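Long-range contacts in amidohydrolase (Pseudomonas aeruginosa, PDB 2I5G), which is probably a metal-dependent dipeptidase of the M19 membrane dipeptidase family: residues C39-W44 with I88-Q93; V116-N121 with I153-S158; L157-S162 with Y178-P183; G209-A214 with G247-Q252. The protein carries 2 engineered substitutions. All blocks are in the same frame, centred on the assembly; numbering follows the deposited sequence.

Contact 1: residues C39-W44 with I88-Q93; sequences CTVSVW and ILYGFQ
Residues 39-44 and 88-93 make a parallel beta contact between the neighbouring strands 36-40 and 86-92 and the residues that follow them. Cys39 pairs with Tyr90 and Thr40 with Gly91. The N of Cys39 donates to Leu89 O at 2.8 Å, and Gly91 N returns a bond of 2.8 Å to Cys39 O. One residue further, Val41 N donates to Gly91 O at 2.9 Å. A further backbone bond joins Gln93 N to Ser42 O at 2.9 Å.

Val41 splits its two branches between two rings. CG1 meets Tyr90 CD1. The other branch, CG2, comes to the edge of the Phe92 ring, near the ring plane, at 3.4 Å from CE1. That branch stands between the backbone N and the carbonyl carbon of Val41. Helix 47-63 packs beside these groups through Ser57, Ile61 and Thr50.

The side chains of Thr40 and Gln93 cross at about a right angle. With chi1 of -56°, Thr40 OG1 lies beside its own backbone N. There it accepts a hydrogen bond of 3.3 Å from Gln93 NE2, and it lies 18° out of the plane of the Gln93 amide. Leu16 of strand 13-17 touches both residues. Ser42 turns its hydroxyl to Thr50 of helix 47-63, to which it is hydrogen-bonded. Parallel neighbours with helices outside and polar groups gathered at the strand ends are typical of the TIM barrel of M19 dipeptidases.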
loop_
_atom_site.group_PDB
_atom_site.type_symbol
_atom_site.label_atom_id
_atom_site.label_comp_id
_atom_site.label_asym_id
_atom_site.label_seq_id
_atom_site.Cartn_x
_atom_site.Cartn_y
_atom_site.Cartn_z
ATOM N N CYS A 39 14.369 -13.886 14.026
ATOM C CA CYS A 39 15.162 -12.707 13.727
ATOM C C CYS A 39 14.608 -11.924 12.550
ATOM O O CYS A 39 14.376 -12.468 11.470
ATOM C CB CYS A 39 16.617 -13.093 13.466
ATOM S SG CYS A 39 17.418 -13.780 14.929
ATOM N N THR A 40 14.394 -10.636 12.781
ATOM C CA THR A 40 13.866 -9.741 11.773
ATOM C C THR A 40 14.906 -9.367 10.722
ATOM O O THR A 40 16.012 -8.943 11.049
ATOM C CB THR A 40 13.342 -8.458 12.427
ATOM O OG1 THR A 40 12.362 -8.799 13.414
ATOM C CG2 THR A 40 12.718 -7.547 11.395
ATOM N N VAL A 41 14.530 -9.525 9.456
ATOM C CA VAL A 41 15.403 -9.194 8.338
ATOM C C VAL A 41 14.693 -8.190 7.413
ATOM O O VAL A 41 15.098 -7.987 6.265
ATOM C CB VAL A 41 15.774 -10.463 7.521
ATOM C CG1 VAL A 41 16.351 -11.534 8.444
ATOM C CG2 VAL A 41 14.560 -10.996 6.803
ATOM N N SER A 42 13.640 -7.555 7.923
ATOM C CA SER A 42 12.880 -6.601 7.125
ATOM C C SER A 42 11.803 -5.891 7.942
ATOM O O SER A 42 11.120 -6.516 8.760
ATOM C CB SER A 42 12.225 -7.337 5.942
ATOM O OG SER A 42 11.326 -6.516 5.215
ATOM N N VAL A 43 11.659 -4.585 7.716
ATOM C CA VAL A 43 10.638 -3.791 8.400
ATOM C C VAL A 43 9.995 -2.763 7.461
ATOM O O VAL A 43 8.772 -2.705 7.356
ATOM C CB VAL A 43 11.203 -3.108 9.695
ATOM C CG1 VAL A 43 12.642 -2.792 9.519
ATOM C CG2 VAL A 43 10.420 -1.845 10.034
ATOM N N TRP A 44 10.803 -1.964 6.772
ATOM C CA TRP A 44 10.269 -0.974 5.835
ATOM C C TRP A 44 10.635 -1.351 4.395
ATOM O O TRP A 44 9.976 -0.921 3.446
ATOM C CB TRP A 44 10.829 0.425 6.137
ATOM C CG TRP A 44 10.272 1.125 7.365
ATOM C CD1 TRP A 44 10.996 1.706 8.369
ATOM C CD2 TRP A 44 8.892 1.368 7.682
ATOM N NE1 TRP A 44 10.160 2.295 9.284
ATOM C CE2 TRP A 44 8.864 2.104 8.890
ATOM C CE3 TRP A 44 7.676 1.037 7.064
ATOM C CZ2 TRP A 44 7.668 2.515 9.493
ATOM C CZ3 TRP A 44 6.488 1.446 7.662
ATOM C CH2 TRP A 44 6.495 2.178 8.867
ATOM N N ILE A 88 18.313 -19.996 13.979
ATOM C CA ILE A 88 17.853 -18.686 13.544
ATOM C C ILE A 88 16.737 -18.799 12.522
ATOM O O ILE A 88 16.916 -19.348 11.439
ATOM C CB ILE A 88 19.026 -17.857 12.980
ATOM C CG1 ILE A 88 19.947 -17.464 14.138
ATOM C CG2 ILE A 88 18.516 -16.612 12.259
ATOM C CD1 ILE A 88 21.141 -16.656 13.719
ATOM N N LEU A 89 15.574 -18.280 12.902
ATOM C CA LEU A 89 14.385 -18.304 12.064
ATOM C C LEU A 89 14.108 -16.908 11.500
ATOM O O LEU A 89 13.800 -15.972 12.243
ATOM C CB LEU A 89 13.196 -18.805 12.896
ATOM C CG LEU A 89 11.761 -18.523 12.431
ATOM C CD1 LEU A 89 11.597 -18.973 10.996
ATOM C CD2 LEU A 89 10.757 -19.233 13.350
ATOM N N TYR A 90 14.217 -16.774 10.181
ATOM C CA TYR A 90 13.993 -15.490 9.521
ATOM C C TYR A 90 12.568 -14.987 9.595
ATOM O O TYR A 90 11.623 -15.731 9.303
ATOM C CB TYR A 90 14.387 -15.561 8.045
ATOM C CG TYR A 90 15.863 -15.718 7.811
ATOM C CD1 TYR A 90 16.789 -15.357 8.794
ATOM C CD2 TYR A 90 16.341 -16.177 6.585
ATOM C CE1 TYR A 90 18.150 -15.443 8.559
ATOM C CE2 TYR A 90 17.706 -16.268 6.336
ATOM C CZ TYR A 90 18.605 -15.897 7.327
ATOM O OH TYR A 90 19.954 -15.963 7.078
ATOM N N GLY A 91 12.423 -13.711 9.955
ATOM C CA GLY A 91 11.107 -13.107 10.040
ATOM C C GLY A 91 11.018 -11.715 9.436
ATOM O O GLY A 91 12.022 -10.996 9.332
ATOM N N PHE A 92 9.810 -11.343 9.015
ATOM C CA PHE A 92 9.551 -10.018 8.451
ATOM C C PHE A 92 8.594 -9.321 9.403
ATOM O O PHE A 92 7.661 -9.940 9.922
ATOM C CB PHE A 92 8.831 -10.091 7.098
ATOM C CG PHE A 92 9.636 -10.687 5.988
ATOM C CD1 PHE A 92 10.950 -11.091 6.182
ATOM C CD2 PHE A 92 9.075 -10.813 4.722
ATOM C CE1 PHE A 92 11.691 -11.607 5.128
ATOM C CE2 PHE A 92 9.808 -11.326 3.662
ATOM C CZ PHE A 92 11.117 -11.724 3.865
ATOM N N GLN A 93 8.807 -8.037 9.639
ATOM C CA GLN A 93 7.889 -7.318 10.495
ATOM C C GLN A 93 6.973 -6.479 9.612
ATOM O O GLN A 93 6.320 -5.543 10.069
ATOM C CB GLN A 93 8.648 -6.451 11.495
ATOM C CG GLN A 93 9.188 -7.249 12.669
ATOM C CD GLN A 93 9.272 -6.433 13.947
ATOM O OE1 GLN A 93 8.269 -5.872 14.413
ATOM N NE2 GLN A 93 10.468 -6.366 14.528
#

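Contact 2: residues V116-N121 with I153-S158; sequences VQMCYN and IMCDLS
Gln117 and Asp156 carry the polar side of this contact. The Gln117 side chain lies across that of Asp156, with CG 3.5 Å from OD2. The amide and carboxylate planes are only 11° apart, so the two flat groups are almost parallel. The Gln117 chain is extended, with CG anti to the backbone N (chi1 -168°), and this carries OE1 on to Ser158 CB at 3.5 Å. The apolar part of the contact is made by Val116 CG2 on Ile153 CG2 and by Met118, a selenomethionine, whose CB lies 4.0 Å from Leu157 CD2.

Three backbone bonds set this register. Val116 N donates to Met154 O at 2.9 Å. Asp156 N donates to Val116 O, also at 2.9 Å. Met118 N donates to Asp156 O at 3.0 Å. The strands are parallel neighbours, 113-117 and 154-156, and helix 139-151 links them in a beta-alpha-beta unit of the TIM barrel. Met148 of that helix touches Val116, Met118, Ile153 and Cys155 and so packs against all four.

The next shell fixes the polar groups. Gln117 NE2 donates to Gln93 O, and its OE1 accepts from His159 N, so both ends of the amide are held and its flip is defined. Asp156 OD1 accepts from Ser179 N. This ties the buried carboxylate to the bend in strand 177-181.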
loop_
_atom_site.group_PDB
_atom_site.type_symbol
_atom_site.label_atom_id
_atom_site.label_comp_id
_atom_site.label_asym_id
_atom_site.label_seq_id
_atom_site.Cartn_x
_atom_site.Cartn_y
_atom_site.Cartn_z
ATOM N N VAL A 116 5.779 -13.769 9.237
ATOM C CA VAL A 116 5.633 -12.467 8.619
ATOM C C VAL A 116 4.548 -11.644 9.279
ATOM O O VAL A 116 3.418 -12.096 9.423
ATOM C CB VAL A 116 5.304 -12.602 7.121
ATOM C CG1 VAL A 116 5.095 -11.235 6.504
ATOM C CG2 VAL A 116 6.430 -13.330 6.412
ATOM N N GLN A 117 4.906 -10.433 9.689
ATOM C CA GLN A 117 3.950 -9.528 10.304
ATOM C C GLN A 117 3.170 -8.924 9.140
ATOM O O GLN A 117 3.756 -8.587 8.106
ATOM C CB GLN A 117 4.684 -8.435 11.085
ATOM C CG GLN A 117 3.783 -7.616 11.980
ATOM C CD GLN A 117 4.551 -6.717 12.930
ATOM O OE1 GLN A 117 4.208 -6.613 14.108
ATOM N NE2 GLN A 117 5.586 -6.053 12.425
HETATM N N MSE A 118 1.856 -8.795 9.300
HETATM C CA MSE A 118 1.010 -8.256 8.242
HETATM C C MSE A 118 1.305 -6.806 7.884
HETATM O O MSE A 118 1.397 -6.456 6.711
HETATM C CB MSE A 118 -0.462 -8.398 8.626
HETATM C CG MSE A 118 -1.262 -9.269 7.675
HETATM SE SE MSE A 118 -0.352 -10.930 7.286
HETATM C CE MSE A 118 -0.108 -11.509 9.103
ATOM N N CYS A 119 1.453 -5.960 8.894
ATOM C CA CYS A 119 1.711 -4.552 8.647
ATOM C C CYS A 119 2.688 -4.019 9.673
ATOM O O CYS A 119 3.034 -4.716 10.631
ATOM C CB CYS A 119 0.409 -3.761 8.745
ATOM S SG CYS A 119 -0.959 -4.425 7.756
ATOM N N TYR A 120 3.125 -2.778 9.474
ATOM C CA TYR A 120 4.047 -2.141 10.401
ATOM C C TYR A 120 3.676 -0.688 10.677
ATOM O O TYR A 120 4.058 0.210 9.929
ATOM C CB TYR A 120 5.481 -2.195 9.871
ATOM C CG TYR A 120 6.494 -1.851 10.939
ATOM C CD1 TYR A 120 6.825 -2.778 11.934
ATOM C CD2 TYR A 120 7.067 -0.581 11.004
ATOM C CE1 TYR A 120 7.693 -2.450 12.970
ATOM C CE2 TYR A 120 7.935 -0.238 12.036
ATOM C CZ TYR A 120 8.245 -1.177 13.018
ATOM O OH TYR A 120 9.093 -0.843 14.059
ATOM N N ASN A 121 2.918 -0.473 11.748
ATOM C CA ASN A 121 2.502 0.863 12.181
ATOM C C ASN A 121 1.529 1.628 11.294
ATOM O O ASN A 121 0.548 2.181 11.790
ATOM C CB ASN A 121 3.730 1.747 12.417
ATOM C CG ASN A 121 4.739 1.106 13.346
ATOM O OD1 ASN A 121 4.459 0.078 13.978
ATOM N ND2 ASN A 121 5.925 1.713 13.442
ATOM N N ILE A 153 3.650 -19.909 6.211
ATOM C CA ILE A 153 4.312 -18.787 6.863
ATOM C C ILE A 153 3.317 -18.245 7.864
ATOM O O ILE A 153 2.208 -17.879 7.500
ATOM C CB ILE A 153 4.679 -17.665 5.876
ATOM C CG1 ILE A 153 5.844 -18.115 4.985
ATOM C CG2 ILE A 153 5.041 -16.401 6.646
ATOM C CD1 ILE A 153 6.291 -17.075 3.975
HETATM N N MSE A 154 3.717 -18.196 9.126
HETATM C CA MSE A 154 2.836 -17.719 10.177
HETATM C C MSE A 154 2.550 -16.225 10.126
HETATM O O MSE A 154 3.449 -15.414 9.880
HETATM C CB MSE A 154 3.426 -18.090 11.532
HETATM C CG MSE A 154 2.625 -17.584 12.708
HETATM SE SE MSE A 154 3.148 -18.451 14.348
HETATM C CE MSE A 154 1.426 -18.416 15.230
ATOM N N CYS A 155 1.287 -15.875 10.365
ATOM C CA CYS A 155 0.830 -14.487 10.368
ATOM C C CYS A 155 1.090 -13.850 11.728
ATOM O O CYS A 155 0.685 -14.384 12.764
ATOM C CB CYS A 155 -0.666 -14.423 10.067
ATOM S SG CYS A 155 -1.153 -15.030 8.433
ATOM N N ASP A 156 1.765 -12.708 11.716
ATOM C CA ASP A 156 2.091 -11.984 12.939
ATOM C C ASP A 156 1.307 -10.675 12.928
ATOM O O ASP A 156 1.127 -10.059 11.869
ATOM C CB ASP A 156 3.603 -11.726 13.001
ATOM C CG ASP A 156 4.032 -11.028 14.283
ATOM O OD1 ASP A 156 3.518 -11.390 15.365
ATOM O OD2 ASP A 156 4.896 -10.129 14.208
ATOM N N LEU A 157 0.841 -10.252 14.106
ATOM C CA LEU A 157 0.034 -9.041 14.208
ATOM C C LEU A 157 0.415 -8.068 15.313
ATOM O O LEU A 157 -0.363 -7.169 15.638
ATOM C CB LEU A 157 -1.430 -9.428 14.388
ATOM C CG LEU A 157 -2.038 -10.358 13.337
ATOM C CD1 LEU A 157 -3.329 -10.928 13.884
ATOM C CD2 LEU A 157 -2.269 -9.616 12.025
ATOM N N SER A 158 1.601 -8.221 15.887
ATOM C CA SER A 158 2.028 -7.322 16.961
ATOM C C SER A 158 1.879 -5.830 16.638
ATOM O O SER A 158 1.391 -5.059 17.463
ATOM C CB SER A 158 3.485 -7.609 17.353
ATOM O OG SER A 158 3.610 -8.884 17.959
#

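Contact 3: residues L157-S162 with Y178-P183; sequences LSHVGS and YSHCLP
The turn after strand 154-156 meets the bent strand 177-181 at the C-terminal end of the barrel strands, the end where TIM barrel enzymes hold their active sites. Residues 157-160 form a type I beta turn, closed by Val160 N on Leu157 O. Ser158 OG lies beside its own backbone N (chi1 -67°) and accepts a hydrogen bond from His180 N, 2.8 Å long and at 168°. The serine CB sits over one face of the His180 imidazole, 3.8 Å from its centroid, a CH-pi contact.

The two histidines meet rim to rim. His159 NE2 and His180 NE2 are 2.8 Å apart and hydrogen-bonded, and either could be the donor. Their planes are 56° apart. The other nitrogen of His180, ND1, is hydrogen-bonded to Ser179 OG at 2.7 Å, so both ring nitrogens are held. Further back, Leu157 CB approaches Tyr178 CE1 at 3.4 Å, and the backbone of Leu157 and Ser158 runs along the tyrosine ring edge.

Lys193 and Arg191 bind the carbonyls of Ser158 and His180 respectively. Helix 162-171 packs on Leu157 and Tyr178 through Ser165, while Leu16 of strand 13-17 touches Ser179 and His180.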
loop_
_atom_site.group_PDB
_atom_site.type_symbol
_atom_site.label_atom_id
_atom_site.label_comp_id
_atom_site.label_asym_id
_atom_site.label_seq_id
_atom_site.Cartn_x
_atom_site.Cartn_y
_atom_site.Cartn_z
ATOM N N LEU A 157 0.841 -10.252 14.106
ATOM C CA LEU A 157 0.034 -9.041 14.208
ATOM C C LEU A 157 0.415 -8.068 15.313
ATOM O O LEU A 157 -0.363 -7.169 15.638
ATOM C CB LEU A 157 -1.430 -9.428 14.388
ATOM C CG LEU A 157 -2.038 -10.358 13.337
ATOM C CD1 LEU A 157 -3.329 -10.928 13.884
ATOM C CD2 LEU A 157 -2.269 -9.616 12.025
ATOM N N SER A 158 1.601 -8.221 15.887
ATOM C CA SER A 158 2.028 -7.322 16.961
ATOM C C SER A 158 1.879 -5.830 16.638
ATOM O O SER A 158 1.391 -5.059 17.463
ATOM C CB SER A 158 3.485 -7.609 17.353
ATOM O OG SER A 158 3.610 -8.884 17.959
ATOM N N HIS A 159 2.297 -5.432 15.439
ATOM C CA HIS A 159 2.242 -4.030 15.024
ATOM C C HIS A 159 1.021 -3.678 14.164
ATOM O O HIS A 159 0.884 -2.541 13.706
ATOM C CB HIS A 159 3.537 -3.666 14.275
ATOM C CG HIS A 159 4.774 -3.722 15.126
ATOM N ND1 HIS A 159 5.261 -2.625 15.805
ATOM C CD2 HIS A 159 5.618 -4.744 15.411
ATOM C CE1 HIS A 159 6.353 -2.967 16.467
ATOM N NE2 HIS A 159 6.591 -4.247 16.244
ATOM N N VAL A 160 0.131 -4.645 13.949
ATOM C CA VAL A 160 -1.066 -4.398 13.150
ATOM C C VAL A 160 -2.196 -3.817 14.012
ATOM O O VAL A 160 -2.331 -4.152 15.189
ATOM C CB VAL A 160 -1.563 -5.694 12.463
ATOM C CG1 VAL A 160 -2.773 -5.387 11.588
ATOM C CG2 VAL A 160 -0.450 -6.302 11.625
ATOM N N GLY A 161 -2.993 -2.933 13.414
ATOM C CA GLY A 161 -4.096 -2.313 14.124
ATOM C C GLY A 161 -5.160 -3.330 14.485
ATOM O O GLY A 161 -5.123 -4.463 14.007
ATOM N N SER A 162 -6.122 -2.915 15.307
ATOM C CA SER A 162 -7.193 -3.806 15.764
ATOM C C SER A 162 -8.177 -4.278 14.689
ATOM O O SER A 162 -8.510 -5.456 14.640
ATOM C CB SER A 162 -7.962 -3.145 16.906
ATOM O OG SER A 162 -8.535 -1.928 16.474
ATOM N N TYR A 178 0.875 -12.719 18.071
ATOM C CA TYR A 178 1.312 -11.379 18.432
ATOM C C TYR A 178 2.686 -11.721 18.999
ATOM O O TYR A 178 2.864 -11.773 20.217
ATOM C CB TYR A 178 0.458 -10.762 19.541
ATOM C CG TYR A 178 -0.915 -10.277 19.129
ATOM C CD1 TYR A 178 -1.102 -9.552 17.952
ATOM C CD2 TYR A 178 -2.026 -10.513 19.942
ATOM C CE1 TYR A 178 -2.362 -9.073 17.593
ATOM C CE2 TYR A 178 -3.287 -10.039 19.595
ATOM C CZ TYR A 178 -3.448 -9.319 18.420
ATOM O OH TYR A 178 -4.696 -8.848 18.080
ATOM N N SER A 179 3.638 -11.993 18.106
ATOM C CA SER A 179 4.997 -12.369 18.489
ATOM C C SER A 179 5.570 -11.561 19.641
ATOM O O SER A 179 6.288 -12.103 20.477
ATOM C CB SER A 179 5.938 -12.264 17.280
ATOM O OG SER A 179 6.054 -10.927 16.826
ATOM N N HIS A 180 5.256 -10.270 19.690
ATOM C CA HIS A 180 5.768 -9.420 20.755
ATOM C C HIS A 180 4.855 -8.247 21.105
ATOM O O HIS A 180 4.762 -7.271 20.362
ATOM C CB HIS A 180 7.170 -8.902 20.388
ATOM C CG HIS A 180 7.220 -8.083 19.131
ATOM N ND1 HIS A 180 6.956 -8.608 17.884
ATOM C CD2 HIS A 180 7.523 -6.778 18.931
ATOM C CE1 HIS A 180 7.095 -7.661 16.971
ATOM N NE2 HIS A 180 7.440 -6.542 17.580
ATOM N N CYS A 181 4.181 -8.338 22.247
ATOM C CA CYS A 181 3.288 -7.267 22.677
ATOM C C CYS A 181 3.077 -7.280 24.187
ATOM O O CYS A 181 3.532 -8.178 24.887
ATOM C CB CYS A 181 1.938 -7.401 21.987
ATOM S SG CYS A 181 1.060 -8.870 22.523
ATOM N N LEU A 182 2.380 -6.268 24.679
ATOM C CA LEU A 182 2.107 -6.149 26.098
ATOM C C LEU A 182 0.656 -5.767 26.326
ATOM O O LEU A 182 0.021 -5.167 25.463
ATOM C CB LEU A 182 3.032 -5.108 26.717
ATOM C CG LEU A 182 4.462 -5.599 26.927
ATOM C CD1 LEU A 182 5.350 -4.454 27.409
ATOM C CD2 LEU A 182 4.443 -6.734 27.939
ATOM N N PRO A 183 0.112 -6.107 27.506
ATOM C CA PRO A 183 -1.278 -5.811 27.862
ATOM C C PRO A 183 -1.553 -4.334 28.107
ATOM O O PRO A 183 -0.843 -3.682 28.871
ATOM C CB PRO A 183 -1.479 -6.645 29.115
ATOM C CG PRO A 183 -0.158 -6.506 29.784
ATOM C CD PRO A 183 0.815 -6.726 28.646
#

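Contact 4: residues G209-A214 with G247-Q252; sequences GVTMFA and GTDFTQ
Segments 209-214 and 247-252 run in roughly the same direction, 32° apart, and come together at the strand ends of the TIM barrel. Residues 209-214 leave strand 207-210; residues 247-252 form the loop after the neighbouring strand, 244-246. The CA atoms of Thr211 and Thr248 are 4.5 Å apart. Gly247 N donates to Val210 O at 3.0 Å. Tyr228 of helix 225-239 bonds to that same oxygen, so two donors hold it.

The Thr211 hydroxyl faces two backbone carbonyls. OG1 is anti to the backbone N (chi1 -170°) and lies 2.9 Å from Thr248 O and 3.0 Å from Gly247 O. Its one proton could serve either oxygen.

Met212, a selenomethionine, runs alongside Thr248 and points the same way, with its methyl end at the threonine CB and CG2. Its SE also makes a Met-aromatic contact with Phe250, 4.9 Å from the ring centroid and oblique to the ring. Thr248 OG1 is turned elsewhere: it bonds to Asp14 OD1 of strand 13-17, which links this loop to the first barrel strand. Thr251 CG2 approaches the Phe213 ring obliquely, at 4.2 Å from CE1. Asp249 comes to the same ring: its OD2 lies 3.6 Å from Phe213 CD1, with the carboxylate turned 48° from the ring plane.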
loop_
_atom_site.group_PDB
_atom_site.type_symbol
_atom_site.label_atom_id
_atom_site.label_comp_id
_atom_site.label_asym_id
_atom_site.label_seq_id
_atom_site.Cartn_x
_atom_site.Cartn_y
_atom_site.Cartn_z
ATOM N N GLY A 209 3.164 -13.877 22.259
ATOM C CA GLY A 209 4.492 -13.758 22.833
ATOM C C GLY A 209 4.566 -12.420 23.558
ATOM O O GLY A 209 4.387 -11.364 22.942
ATOM N N VAL A 210 4.809 -12.456 24.867
ATOM C CA VAL A 210 4.890 -11.234 25.662
ATOM C C VAL A 210 6.262 -10.598 25.514
ATOM O O VAL A 210 7.282 -11.280 25.596
ATOM C CB VAL A 210 4.628 -11.516 27.151
ATOM C CG1 VAL A 210 4.548 -10.218 27.917
ATOM C CG2 VAL A 210 3.342 -12.300 27.309
ATOM N N THR A 211 6.275 -9.287 25.293
ATOM C CA THR A 211 7.515 -8.538 25.115
ATOM C C THR A 211 7.897 -7.755 26.370
ATOM O O THR A 211 7.145 -7.721 27.344
ATOM C CB THR A 211 7.399 -7.550 23.935
ATOM O OG1 THR A 211 8.690 -7.003 23.645
ATOM C CG2 THR A 211 6.436 -6.412 24.280
HETATM N N MSE A 212 9.062 -7.114 26.329
HETATM C CA MSE A 212 9.564 -6.340 27.464
HETATM C C MSE A 212 10.054 -4.939 27.090
HETATM O O MSE A 212 10.832 -4.333 27.826
HETATM C CB MSE A 212 10.708 -7.099 28.132
HETATM C CG MSE A 212 11.831 -7.445 27.175
HETATM SE SE MSE A 212 13.399 -8.143 28.048
HETATM C CE MSE A 212 13.051 -10.024 27.846
ATOM N N PHE A 213 9.595 -4.418 25.959
ATOM C CA PHE A 213 10.024 -3.095 25.527
ATOM C C PHE A 213 9.633 -2.006 26.523
ATOM O O PHE A 213 8.449 -1.760 26.757
ATOM C CB PHE A 213 9.445 -2.768 24.159
ATOM C CG PHE A 213 10.258 -1.780 23.397
ATOM C CD1 PHE A 213 11.560 -2.089 23.019
ATOM C CD2 PHE A 213 9.736 -0.538 23.062
ATOM C CE1 PHE A 213 12.335 -1.171 22.318
ATOM C CE2 PHE A 213 10.500 0.388 22.362
ATOM C CZ PHE A 213 11.802 0.074 21.987
ATOM N N ALA A 214 10.643 -1.350 27.088
ATOM C CA ALA A 214 10.453 -0.297 28.084
ATOM C C ALA A 214 9.237 0.600 27.855
ATOM O O ALA A 214 8.326 0.646 28.686
ATOM C CB ALA A 214 11.719 0.553 28.182
ATOM N N GLY A 247 8.747 -13.034 23.630
ATOM C CA GLY A 247 9.070 -12.226 22.460
ATOM C C GLY A 247 9.741 -10.952 22.972
ATOM O O GLY A 247 9.188 -9.854 22.873
ATOM N N THR A 248 10.939 -11.106 23.534
ATOM C CA THR A 248 11.690 -9.997 24.127
ATOM C C THR A 248 11.744 -8.703 23.333
ATOM O O THR A 248 11.539 -7.622 23.885
ATOM C CB THR A 248 13.146 -10.396 24.429
ATOM O OG1 THR A 248 13.894 -10.444 23.208
ATOM C CG2 THR A 248 13.191 -11.751 25.100
ATOM N N ASP A 249 12.039 -8.808 22.046
ATOM C CA ASP A 249 12.134 -7.626 21.209
ATOM C C ASP A 249 13.485 -6.973 21.501
ATOM O O ASP A 249 13.591 -5.754 21.598
ATOM C CB ASP A 249 10.977 -6.673 21.530
ATOM C CG ASP A 249 10.799 -5.585 20.487
ATOM O OD1 ASP A 249 11.230 -5.787 19.333
ATOM O OD2 ASP A 249 10.207 -4.529 20.817
ATOM N N PHE A 250 14.517 -7.803 21.653
ATOM C CA PHE A 250 15.869 -7.309 21.910
ATOM C C PHE A 250 16.391 -6.500 20.721
ATOM O O PHE A 250 16.355 -6.964 19.579
ATOM C CB PHE A 250 16.828 -8.472 22.173
ATOM C CG PHE A 250 16.968 -8.835 23.625
ATOM C CD1 PHE A 250 17.299 -7.865 24.572
ATOM C CD2 PHE A 250 16.799 -10.154 24.047
ATOM C CE1 PHE A 250 17.461 -8.200 25.917
ATOM C CE2 PHE A 250 16.959 -10.500 25.391
ATOM C CZ PHE A 250 17.290 -9.518 26.326
ATOM N N THR A 251 16.881 -5.296 20.999
ATOM C CA THR A 251 17.416 -4.409 19.966
ATOM C C THR A 251 18.923 -4.243 20.181
ATOM O O THR A 251 19.534 -3.262 19.740
ATOM C CB THR A 251 16.748 -3.024 20.036
ATOM O OG1 THR A 251 17.078 -2.390 21.278
ATOM C CG2 THR A 251 15.244 -3.162 19.950
ATOM N N GLN A 252 19.505 -5.227 20.858
ATOM C CA GLN A 252 20.922 -5.245 21.196
ATOM C C GLN A 252 21.912 -4.829 20.105
ATOM O O GLN A 252 21.988 -5.438 19.035
ATOM C CB GLN A 252 21.292 -6.629 21.718
ATOM C CG GLN A 252 22.565 -6.647 22.517
ATOM C CD GLN A 252 22.816 -7.984 23.168
ATOM O OE1 GLN A 252 21.990 -8.478 23.934
ATOM N NE2 GLN A 252 23.965 -8.579 22.870
#

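In the fold
The four contacts follow one another round the strand ends of the barrel. Contacts 1 and 2 share a sheet, and Phe92 O accepts from Gln117 N at 2.8 Å; their centres are 10 Å apart. Contacts 2 and 3 overlap at Leu157 and Ser158, with centres 8 Å apart. Contact 3 passes to contact 4 through Tyr178 O and Gly209 N, at 2.9 Å. Gln93 of contact 1 also brings OE1 to 3.3 Å from His180 CE1 of contact 3. Contacts 1 and 4 do not touch; their nearest atoms are about 5 Å apart. All four lie at the C-terminal ends of the strands, where M19 dipeptidases, like other TIM barrel enzymes, probably hold their active site.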